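Local coordinates for protein ferritin heavy chain (Trichoplusia ni, PDB 1Z6O) that stores iron in a soluble, non-toxic form, taking up ferrous iron and oxidising it with dioxygen before it is laid down as ferric hydroxide, at residues N125-C130 and Y144-F149; D118-I123 and K155-L160; N23-Q28 and M72-Y77. All blocks are in the same frame, centred on the assembly; numbering follows the deposited sequence.

Contact 1 (N125-C130 and Y144-F149); sequences NVIKAC and YLTGDF
Leu145 reaches across from 144-149 and lies against both Val126 and Ile127, and this apolar packing is the main part of the contact. Its CD1 methyl meets CG1 of Val126 at 3.5 Å, the two side chains crossing at about a right angle. Val126 turns that methyl to the carbonyl side of its backbone, with CG1 opposite the amide nitrogen (chi1 177°). Ile127 and Leu145 instead slide past each other in opposite directions, so that Ile127 CG1 comes to lie 3.7 Å from Leu145 CB and 4.0 Å from Leu145 CD1.

A methyl against a hydroxyl makes the second kind of contact. CD1 of Ile127 runs past Leu145 to within 3.4 Å of Thr146 OG1, arriving nearly perpendicular to the threonine. That oxygen is engaged on its own helix, bonded to the carbonyl of Val142, so the isoleucine methyl abuts a polar group that already has its partner. With an alanine in place of Ile127, a gap would probably open beside Leu145 CB, and the Thr146 hydroxyl would lose the methyl that packs on it.

Covalent and outer contacts complete the setting. Cys130, at the end of 125-130, is joined by a disulfide to Cys21, which ties this part of helix 105-132 to helix 19-47. Tyr139 of a second heavy-chain subunit also packs on Ile127.

The two helical segments run antiparallel, with 157° between their directions and axes 10.2 Å apart at closest. Successive helices joined by a short connection and packed through buried aliphatic side chains in this way are typical of the ferritin four-helix bundle.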
loop_
_atom_site.group_PDB
_atom_site.type_symbol
_atom_site.label_atom_id
_atom_site.label_comp_id
_atom_site.label_asym_id
_atom_site.label_seq_id
_atom_site.Cartn_x
_atom_site.Cartn_y
_atom_site.Cartn_z
ATOM N N ASN M 125 -59.010 -1.248 7.939
ATOM C CA ASN M 125 -60.162 -2.153 7.899
ATOM C C ASN M 125 -59.732 -3.620 7.821
ATOM O O ASN M 125 -60.429 -4.495 8.325
ATOM C CB ASN M 125 -61.095 -1.803 6.736
ATOM C CG ASN M 125 -61.951 -0.588 7.051
ATOM O OD1 ASN M 125 -62.376 -0.406 8.193
ATOM N ND2 ASN M 125 -62.212 0.241 6.052
ATOM N N VAL M 126 -58.591 -3.903 7.192
ATOM C CA VAL M 126 -58.096 -5.289 7.159
ATOM C C VAL M 126 -57.693 -5.646 8.599
ATOM O O VAL M 126 -57.967 -6.744 9.098
ATOM C CB VAL M 126 -56.845 -5.440 6.251
ATOM C CG1 VAL M 126 -56.330 -6.894 6.302
ATOM C CG2 VAL M 126 -57.196 -5.052 4.799
ATOM N N ILE M 127 -57.028 -4.708 9.269
ATOM C CA ILE M 127 -56.613 -4.926 10.651
ATOM C C ILE M 127 -57.845 -5.238 11.524
ATOM O O ILE M 127 -57.835 -6.189 12.318
ATOM C CB ILE M 127 -55.865 -3.676 11.197
ATOM C CG1 ILE M 127 -54.450 -3.631 10.590
ATOM C CG2 ILE M 127 -55.798 -3.713 12.728
ATOM C CD1 ILE M 127 -53.732 -2.287 10.811
ATOM N N LYS M 128 -58.904 -4.448 11.372
ATOM C CA LYS M 128 -60.127 -4.686 12.152
ATOM C C LYS M 128 -60.696 -6.077 11.888
ATOM O O LYS M 128 -61.064 -6.794 12.822
ATOM C CB LYS M 128 -61.219 -3.661 11.814
ATOM C CG LYS M 128 -60.899 -2.237 12.156
ATOM C CD LYS M 128 -62.133 -1.355 11.960
ATOM C CE LYS M 128 -61.780 0.129 12.036
ATOM N NZ LYS M 128 -60.986 0.586 10.856
ATOM N N ALA M 129 -60.791 -6.455 10.617
ATOM C CA ALA M 129 -61.322 -7.772 10.275
ATOM C C ALA M 129 -60.470 -8.898 10.864
ATOM O O ALA M 129 -60.997 -9.893 11.366
ATOM C CB ALA M 129 -61.404 -7.936 8.747
ATOM N N CYS M 130 -59.150 -8.738 10.805
ATOM C CA CYS M 130 -58.239 -9.761 11.291
ATOM C C CYS M 130 -58.145 -9.828 12.804
ATOM O O CYS M 130 -57.901 -10.890 13.370
ATOM C CB CYS M 130 -56.840 -9.542 10.684
ATOM S SG CYS M 130 -56.846 -9.768 8.868
ATOM N N TYR M 144 -48.091 -7.117 11.826
ATOM C CA TYR M 144 -47.368 -6.894 10.577
ATOM C C TYR M 144 -47.966 -5.719 9.791
ATOM O O TYR M 144 -47.244 -4.840 9.301
ATOM C CB TYR M 144 -47.426 -8.164 9.727
ATOM C CG TYR M 144 -46.701 -8.055 8.408
ATOM C CD1 TYR M 144 -45.332 -7.769 8.365
ATOM C CD2 TYR M 144 -47.369 -8.261 7.205
ATOM C CE1 TYR M 144 -44.646 -7.700 7.152
ATOM C CE2 TYR M 144 -46.689 -8.197 5.980
ATOM C CZ TYR M 144 -45.330 -7.917 5.968
ATOM O OH TYR M 144 -44.648 -7.869 4.774
ATOM N N LEU M 145 -49.287 -5.701 9.659
ATOM C CA LEU M 145 -49.944 -4.613 8.932
ATOM C C LEU M 145 -49.763 -3.279 9.647
ATOM O O LEU M 145 -49.630 -2.233 9.012
ATOM C CB LEU M 145 -51.445 -4.895 8.788
ATOM C CG LEU M 145 -51.773 -6.099 7.887
ATOM C CD1 LEU M 145 -53.259 -6.420 7.964
ATOM C CD2 LEU M 145 -51.362 -5.789 6.444
ATOM N N THR M 146 -49.764 -3.313 10.971
ATOM C CA THR M 146 -49.631 -2.082 11.736
ATOM C C THR M 146 -48.205 -1.523 11.716
ATOM O O THR M 146 -47.996 -0.342 11.428
ATOM C CB THR M 146 -50.046 -2.295 13.210
ATOM O OG1 THR M 146 -51.404 -2.754 13.268
ATOM C CG2 THR M 146 -49.935 -0.984 13.990
ATOM N N GLY M 147 -47.229 -2.380 11.998
ATOM C CA GLY M 147 -45.845 -1.936 12.071
ATOM C C GLY M 147 -45.111 -1.726 10.763
ATOM O O GLY M 147 -44.154 -0.957 10.701
ATOM N N ASP M 148 -45.531 -2.420 9.719
ATOM C CA ASP M 148 -44.890 -2.282 8.416
ATOM C C ASP M 148 -45.719 -1.438 7.458
ATOM O O ASP M 148 -45.281 -0.382 7.008
ATOM C CB ASP M 148 -44.671 -3.654 7.787
ATOM C CG ASP M 148 -43.427 -4.339 8.305
ATOM O OD1 ASP M 148 -42.383 -4.264 7.617
ATOM O OD2 ASP M 148 -43.491 -4.941 9.401
ATOM N N PHE M 149 -46.922 -1.904 7.152
ATOM C CA PHE M 149 -47.765 -1.184 6.210
ATOM C C PHE M 149 -48.242 0.182 6.669
ATOM O O PHE M 149 -48.092 1.149 5.927
ATOM C CB PHE M 149 -48.947 -2.059 5.783
ATOM C CG PHE M 149 -48.570 -3.084 4.748
ATOM C CD1 PHE M 149 -47.767 -4.165 5.089
ATOM C CD2 PHE M 149 -48.931 -2.909 3.414
ATOM C CE1 PHE M 149 -47.315 -5.060 4.108
ATOM C CE2 PHE M 149 -48.482 -3.796 2.428
ATOM C CZ PHE M 149 -47.672 -4.867 2.780
#

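Contact 2 (D118-I123 and K155-L160); sequences DVTKSI and KGQRDL
Gln157 and Thr120 carry this contact almost alone, each reaching toward the other from its own helix, with Thr120 CA and Gln157 CA 9.1 Å apart. Gln157 bridges most of the gap. Its CG sits opposite the backbone carbonyl carbon, and the chain then stays extended (chi2 172°), which delivers the terminal amide to the threonine from the opposite direction. The nitrogen end leads: NE2 lies 3.3 Å from Thr120 CB and 3.9 Å from the CG2 methyl, while the oxygen end, OE1, is turned back to 4.1 Å from Thr120 OG1.

Thr120 presents its hydroxyl to this amide. OG1 and Gln157 NE2 are modelled 2.6 Å apart, but the angle is poor, the pair is not counted as a hydrogen bond, and so short a separation is doubtful in detail. Each has its partner elsewhere. The threonine hydroxyl bonds to the backbone carbonyl of Glu116, one turn earlier on its own helix, and to NE2 of Gln153 on helix 139-168. The amide nitrogen of Gln157 makes a weak hydrogen bond to that same Glu116 carbonyl, so both residues converge on one backbone oxygen, and both polar ends are buried.

Around the pair, Leu113 packs on Gln157 from helix 105-132, and Trp14 of a second heavy-chain subunit packs on the same glutamine.

Glu116 is also an inferred ligand of the second iron, and its side chain approaches that of Gln157 to about 4 Å; a bound ferric ion lies about 8 Å from the Thr120 side chain. A buried polar pair of this sort between bundle helices, beside iron-binding residues, is in keeping with the surroundings of a ferroxidase centre.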
loop_
_atom_site.group_PDB
_atom_site.type_symbol
_atom_site.label_atom_id
_atom_site.label_comp_id
_atom_site.label_asym_id
_atom_site.label_seq_id
_atom_site.Cartn_x
_atom_site.Cartn_y
_atom_site.Cartn_z
ATOM N N ASP M 118 -56.888 6.642 1.118
ATOM C CA ASP M 118 -57.834 5.528 0.929
ATOM C C ASP M 118 -57.176 4.190 1.272
ATOM O O ASP M 118 -57.806 3.303 1.863
ATOM C CB ASP M 118 -58.314 5.442 -0.523
ATOM C CG ASP M 118 -59.279 6.549 -0.888
ATOM O OD1 ASP M 118 -59.860 7.166 0.031
ATOM O OD2 ASP M 118 -59.466 6.789 -2.099
ATOM N N VAL M 119 -55.917 4.027 0.881
ATOM C CA VAL M 119 -55.205 2.784 1.182
ATOM C C VAL M 119 -55.015 2.635 2.692
ATOM O O VAL M 119 -55.162 1.543 3.237
ATOM C CB VAL M 119 -53.823 2.737 0.464
ATOM C CG1 VAL M 119 -52.968 1.588 1.019
ATOM C CG2 VAL M 119 -54.038 2.547 -1.040
ATOM N N THR M 120 -54.705 3.734 3.375
ATOM C CA THR M 120 -54.511 3.682 4.826
ATOM C C THR M 120 -55.800 3.228 5.512
ATOM O O THR M 120 -55.791 2.380 6.407
ATOM C CB THR M 120 -54.105 5.063 5.363
ATOM O OG1 THR M 120 -52.885 5.458 4.727
ATOM C CG2 THR M 120 -53.899 5.029 6.892
ATOM N N LYS M 121 -56.914 3.797 5.084
ATOM C CA LYS M 121 -58.208 3.439 5.651
ATOM C C LYS M 121 -58.515 1.960 5.364
ATOM O O LYS M 121 -59.023 1.232 6.222
ATOM C CB LYS M 121 -59.277 4.340 5.035
ATOM C CG LYS M 121 -60.671 4.140 5.566
ATOM C CD LYS M 121 -61.597 5.189 4.945
ATOM C CE LYS M 121 -63.055 4.888 5.249
ATOM N NZ LYS M 121 -63.978 5.809 4.517
ATOM N N SER M 122 -58.196 1.509 4.158
ATOM C CA SER M 122 -58.444 0.117 3.803
ATOM C C SER M 122 -57.584 -0.841 4.650
ATOM O O SER M 122 -58.067 -1.881 5.107
ATOM C CB SER M 122 -58.180 -0.090 2.300
ATOM O OG SER M 122 -58.339 -1.456 1.962
ATOM N N ILE M 123 -56.314 -0.501 4.868
ATOM C CA ILE M 123 -55.450 -1.355 5.693
ATOM C C ILE M 123 -55.996 -1.405 7.130
ATOM O O ILE M 123 -55.989 -2.456 7.764
ATOM C CB ILE M 123 -53.983 -0.825 5.697
ATOM C CG1 ILE M 123 -53.362 -1.064 4.308
ATOM C CG2 ILE M 123 -53.144 -1.551 6.776
ATOM C CD1 ILE M 123 -52.104 -0.255 4.052
ATOM N N LYS M 155 -45.945 7.880 6.864
ATOM C CA LYS M 155 -44.788 8.655 6.410
ATOM C C LYS M 155 -45.049 9.162 4.991
ATOM O O LYS M 155 -44.744 10.314 4.664
ATOM C CB LYS M 155 -43.522 7.785 6.395
ATOM C CG LYS M 155 -42.988 7.449 7.775
ATOM C CD LYS M 155 -41.676 6.667 7.678
ATOM C CE LYS M 155 -41.831 5.396 6.836
ATOM N NZ LYS M 155 -40.587 4.574 6.788
ATOM N N GLY M 156 -45.608 8.294 4.150
ATOM C CA GLY M 156 -45.891 8.664 2.767
ATOM C C GLY M 156 -46.904 9.794 2.646
ATOM O O GLY M 156 -46.748 10.690 1.815
ATOM N N GLN M 157 -47.958 9.747 3.457
ATOM C CA GLN M 157 -48.977 10.797 3.436
ATOM C C GLN M 157 -48.370 12.134 3.836
ATOM O O GLN M 157 -48.620 13.152 3.197
ATOM C CB GLN M 157 -50.129 10.467 4.410
ATOM C CG GLN M 157 -50.987 9.314 3.935
ATOM C CD GLN M 157 -52.008 8.853 4.966
ATOM O OE1 GLN M 157 -51.966 9.222 6.156
ATOM N NE2 GLN M 157 -52.916 8.029 4.520
ATOM N N ARG M 158 -47.575 12.137 4.903
ATOM C CA ARG M 158 -46.973 13.387 5.353
ATOM C C ARG M 158 -46.060 13.948 4.268
ATOM O O ARG M 158 -46.017 15.158 4.045
ATOM C CB ARG M 158 -46.173 13.172 6.647
ATOM C CG ARG M 158 -45.375 14.422 7.105
ATOM C CD ARG M 158 -46.273 15.648 7.413
ATOM N NE ARG M 158 -45.445 16.805 7.776
ATOM C CZ ARG M 158 -44.825 17.595 6.905
ATOM N NH1 ARG M 158 -44.951 17.378 5.595
ATOM N NH2 ARG M 158 -44.032 18.579 7.340
ATOM N N ASP M 159 -45.327 13.069 3.596
ATOM C CA ASP M 159 -44.428 13.521 2.536
ATOM C C ASP M 159 -45.216 14.168 1.389
ATOM O O ASP M 159 -44.889 15.273 0.954
ATOM C CB ASP M 159 -43.604 12.351 2.006
ATOM C CG ASP M 159 -42.584 12.794 0.970
ATOM O OD1 ASP M 159 -42.743 12.437 -0.207
ATOM O OD2 ASP M 159 -41.632 13.517 1.333
ATOM N N LEU M 160 -46.258 13.488 0.911
ATOM C CA LEU M 160 -47.089 14.029 -0.173
ATOM C C LEU M 160 -47.814 15.308 0.236
ATOM O O LEU M 160 -47.929 16.240 -0.562
ATOM C CB LEU M 160 -48.135 13.000 -0.620
ATOM C CG LEU M 160 -47.581 11.788 -1.384
ATOM C CD1 LEU M 160 -48.679 10.718 -1.512
ATOM C CD2 LEU M 160 -47.094 12.240 -2.774
#

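Contact 3 (N23-Q28 and M72-Y77); sequences NSMRQQ and MKLIEY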
loop_
_atom_site.group_PDB
_atom_site.type_symbol
_atom_site.label_atom_id
_atom_site.label_comp_id
_atom_site.label_asym_id
_atom_site.label_seq_id
_atom_site.Cartn_x
_atom_site.Cartn_y
_atom_site.Cartn_z
ATOM N N ASN M 23 -60.012 -12.915 3.256
ATOM C CA ASN M 23 -60.684 -12.203 2.177
ATOM C C ASN M 23 -60.325 -10.719 2.169
ATOM O O ASN M 23 -60.210 -10.120 1.101
ATOM C CB ASN M 23 -62.210 -12.391 2.258
ATOM C CG ASN M 23 -62.641 -13.791 1.819
ATOM O OD1 ASN M 23 -61.884 -14.500 1.154
ATOM N ND2 ASN M 23 -63.855 -14.185 2.181
ATOM N N SER M 24 -60.163 -10.112 3.344
ATOM C CA SER M 24 -59.781 -8.698 3.387
ATOM C C SER M 24 -58.369 -8.525 2.825
ATOM O O SER M 24 -58.081 -7.525 2.173
ATOM C CB SER M 24 -59.816 -8.146 4.824
ATOM O OG SER M 24 -61.146 -8.051 5.278
ATOM N N MET M 25 -57.490 -9.489 3.090
ATOM C CA MET M 25 -56.124 -9.426 2.560
ATOM C C MET M 25 -56.152 -9.546 1.033
ATOM O O MET M 25 -55.420 -8.839 0.340
ATOM C CB MET M 25 -55.267 -10.561 3.138
ATOM C CG MET M 25 -54.826 -10.321 4.573
ATOM S SD MET M 25 -53.450 -9.115 4.631
ATOM C CE MET M 25 -52.061 -10.209 4.156
ATOM N N ARG M 26 -56.986 -10.445 0.506
ATOM C CA ARG M 26 -57.082 -10.620 -0.947
ATOM C C ARG M 26 -57.569 -9.328 -1.605
ATOM O O ARG M 26 -57.098 -8.937 -2.682
ATOM C CB ARG M 26 -58.037 -11.783 -1.293
ATOM C CG ARG M 26 -57.511 -13.177 -0.865
ATOM C CD ARG M 26 -58.562 -14.278 -1.154
ATOM N NE ARG M 26 -58.846 -14.325 -2.587
ATOM C CZ ARG M 26 -58.214 -15.112 -3.452
ATOM N NH1 ARG M 26 -57.269 -15.944 -3.037
ATOM N NH2 ARG M 26 -58.494 -15.030 -4.743
ATOM N N GLN M 27 -58.521 -8.663 -0.961
ATOM C CA GLN M 27 -59.037 -7.411 -1.496
ATOM C C GLN M 27 -57.943 -6.333 -1.436
ATOM O O GLN M 27 -57.824 -5.504 -2.339
ATOM C CB GLN M 27 -60.262 -6.963 -0.691
ATOM C CG GLN M 27 -60.904 -5.691 -1.204
ATOM C CD GLN M 27 -62.278 -5.450 -0.591
ATOM O OE1 GLN M 27 -63.155 -6.320 -0.643
ATOM N NE2 GLN M 27 -62.472 -4.268 -0.009
ATOM N N GLN M 28 -57.144 -6.339 -0.374
ATOM C CA GLN M 28 -56.069 -5.347 -0.251
ATOM C C GLN M 28 -55.025 -5.548 -1.358
ATOM O O GLN M 28 -54.476 -4.583 -1.890
ATOM C CB GLN M 28 -55.385 -5.458 1.122
ATOM C CG GLN M 28 -54.404 -4.309 1.413
ATOM C CD GLN M 28 -55.116 -2.966 1.429
ATOM O OE1 GLN M 28 -56.217 -2.856 1.954
ATOM N NE2 GLN M 28 -54.490 -1.937 0.857
ATOM N N MET M 72 -46.849 -7.606 -3.599
ATOM C CA MET M 72 -46.033 -8.812 -3.452
ATOM C C MET M 72 -45.809 -9.184 -1.985
ATOM O O MET M 72 -45.804 -10.371 -1.640
ATOM C CB MET M 72 -44.674 -8.631 -4.159
ATOM C CG MET M 72 -44.783 -8.577 -5.684
ATOM S SD MET M 72 -43.247 -8.108 -6.571
ATOM C CE MET M 72 -41.971 -8.403 -5.303
ATOM N N LYS M 73 -45.617 -8.189 -1.118
ATOM C CA LYS M 73 -45.413 -8.486 0.303
ATOM C C LYS M 73 -46.653 -9.127 0.930
ATOM O O LYS M 73 -46.531 -10.024 1.764
ATOM C CB LYS M 73 -45.056 -7.221 1.099
ATOM C CG LYS M 73 -43.657 -6.680 0.819
ATOM C CD LYS M 73 -43.395 -5.394 1.609
ATOM C CE LYS M 73 -43.473 -5.641 3.114
ATOM N NZ LYS M 73 -43.216 -4.414 3.927
ATOM N N LEU M 74 -47.840 -8.661 0.549
ATOM C CA LEU M 74 -49.076 -9.233 1.097
ATOM C C LEU M 74 -49.250 -10.661 0.593
ATOM O O LEU M 74 -49.677 -11.545 1.339
ATOM C CB LEU M 74 -50.283 -8.378 0.690
ATOM C CG LEU M 74 -50.269 -6.960 1.289
ATOM C CD1 LEU M 74 -51.407 -6.143 0.673
ATOM C CD2 LEU M 74 -50.425 -7.028 2.824
ATOM N N ILE M 75 -48.936 -10.885 -0.680
ATOM C CA ILE M 75 -49.025 -12.231 -1.246
ATOM C C ILE M 75 -48.038 -13.156 -0.514
ATOM O O ILE M 75 -48.385 -14.289 -0.159
ATOM C CB ILE M 75 -48.697 -12.218 -2.765
ATOM C CG1 ILE M 75 -49.841 -11.530 -3.525
ATOM C CG2 ILE M 75 -48.474 -13.658 -3.280
ATOM C CD1 ILE M 75 -49.496 -11.185 -4.985
ATOM N N GLU M 76 -46.812 -12.686 -0.287
ATOM C CA GLU M 76 -45.822 -13.508 0.423
ATOM C C GLU M 76 -46.294 -13.844 1.835
ATOM O O GLU M 76 -46.006 -14.924 2.348
ATOM C CB GLU M 76 -44.464 -12.791 0.516
ATOM C CG GLU M 76 -43.754 -12.627 -0.827
ATOM C CD GLU M 76 -43.142 -13.924 -1.339
ATOM O OE1 GLU M 76 -42.884 -14.015 -2.558
ATOM O OE2 GLU M 76 -42.900 -14.849 -0.527
ATOM N N TYR M 77 -46.996 -12.916 2.480
ATOM C CA TYR M 77 -47.479 -13.187 3.835
ATOM C C TYR M 77 -48.489 -14.348 3.781
ATOM O O TYR M 77 -48.418 -15.288 4.573
ATOM C CB TYR M 77 -48.155 -11.938 4.438
ATOM C CG TYR M 77 -48.505 -12.152 5.893
ATOM C CD1 TYR M 77 -47.609 -11.790 6.901
ATOM C CD2 TYR M 77 -49.667 -12.843 6.256
ATOM C CE1 TYR M 77 -47.851 -12.125 8.240
ATOM C CE2 TYR M 77 -49.920 -13.187 7.591
ATOM C CZ TYR M 77 -49.003 -12.830 8.573
ATOM O OH TYR M 77 -49.197 -13.228 9.878
#
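Met25 extends from 23-28 toward Leu74 and Tyr77, and it can be followed atom by atom. CB and CG form the stalk, carrying the chain off the backbone without yet meeting anything in 72-77. The side chain then bends twice in the same sense (chi2 -77°, chi3 -79°), which folds the thioether round toward the other helix. SD comes 4.1 Å from the CD2 methyl of Leu74. CE, the tip, does most of the touching: it lies 3.8 Å from the same Leu74 CD2, 3.9 Å from the Leu74 carbonyl oxygen and 4.1 Å from CD2 of the Tyr77 ring. One methyl thus fills the corner between a leucine branch, its backbone and a tyrosine.

The other branch of Leu74 goes to Gln28, whose CG packs on Leu74 CD1 at 3.6 Å. Only the aliphatic part of this glutamine is spent here. Its amide looks elsewhere, with OE1 bonded to Ser122 OG and NE2 to Glu32 OE1, an iron ligand, so Leu74 packs on the stem of a second-shell residue of the metal site.

The two segments run antiparallel with a crossing angle of -154° and axes 9.9 Å apart at closest. Helix 139-168 packs against this pair, Leu141 touching both Met25 and Tyr77, whose hydroxyl bonds to His140. Helix 105-132 lies along Gln28, and on another flank Ala60 of the ferritin light chain packs on Ile75.

All three contacts are formed by buried residues, but they do not all join the same helices. Contacts 1 and 2 both join helix 105-132 to helix 139-168, at points about 13 Å apart between centres, whereas contact 3 joins helix 19-47 to helix 54-80. Contacts 1 and 3 are mainly apolar and share a side of the chain's centre; Phe149 packs on Leu74 between them. Contact 2 is smaller and polar. Nearness to iron does not set it apart, since Gln28 of contact 3, on which its Val119 and Ile123 pack, comes closer still to the metal site. Outer neighbours differ too: another heavy chain at contact 1, a light chain at contact 3, both at contact 2.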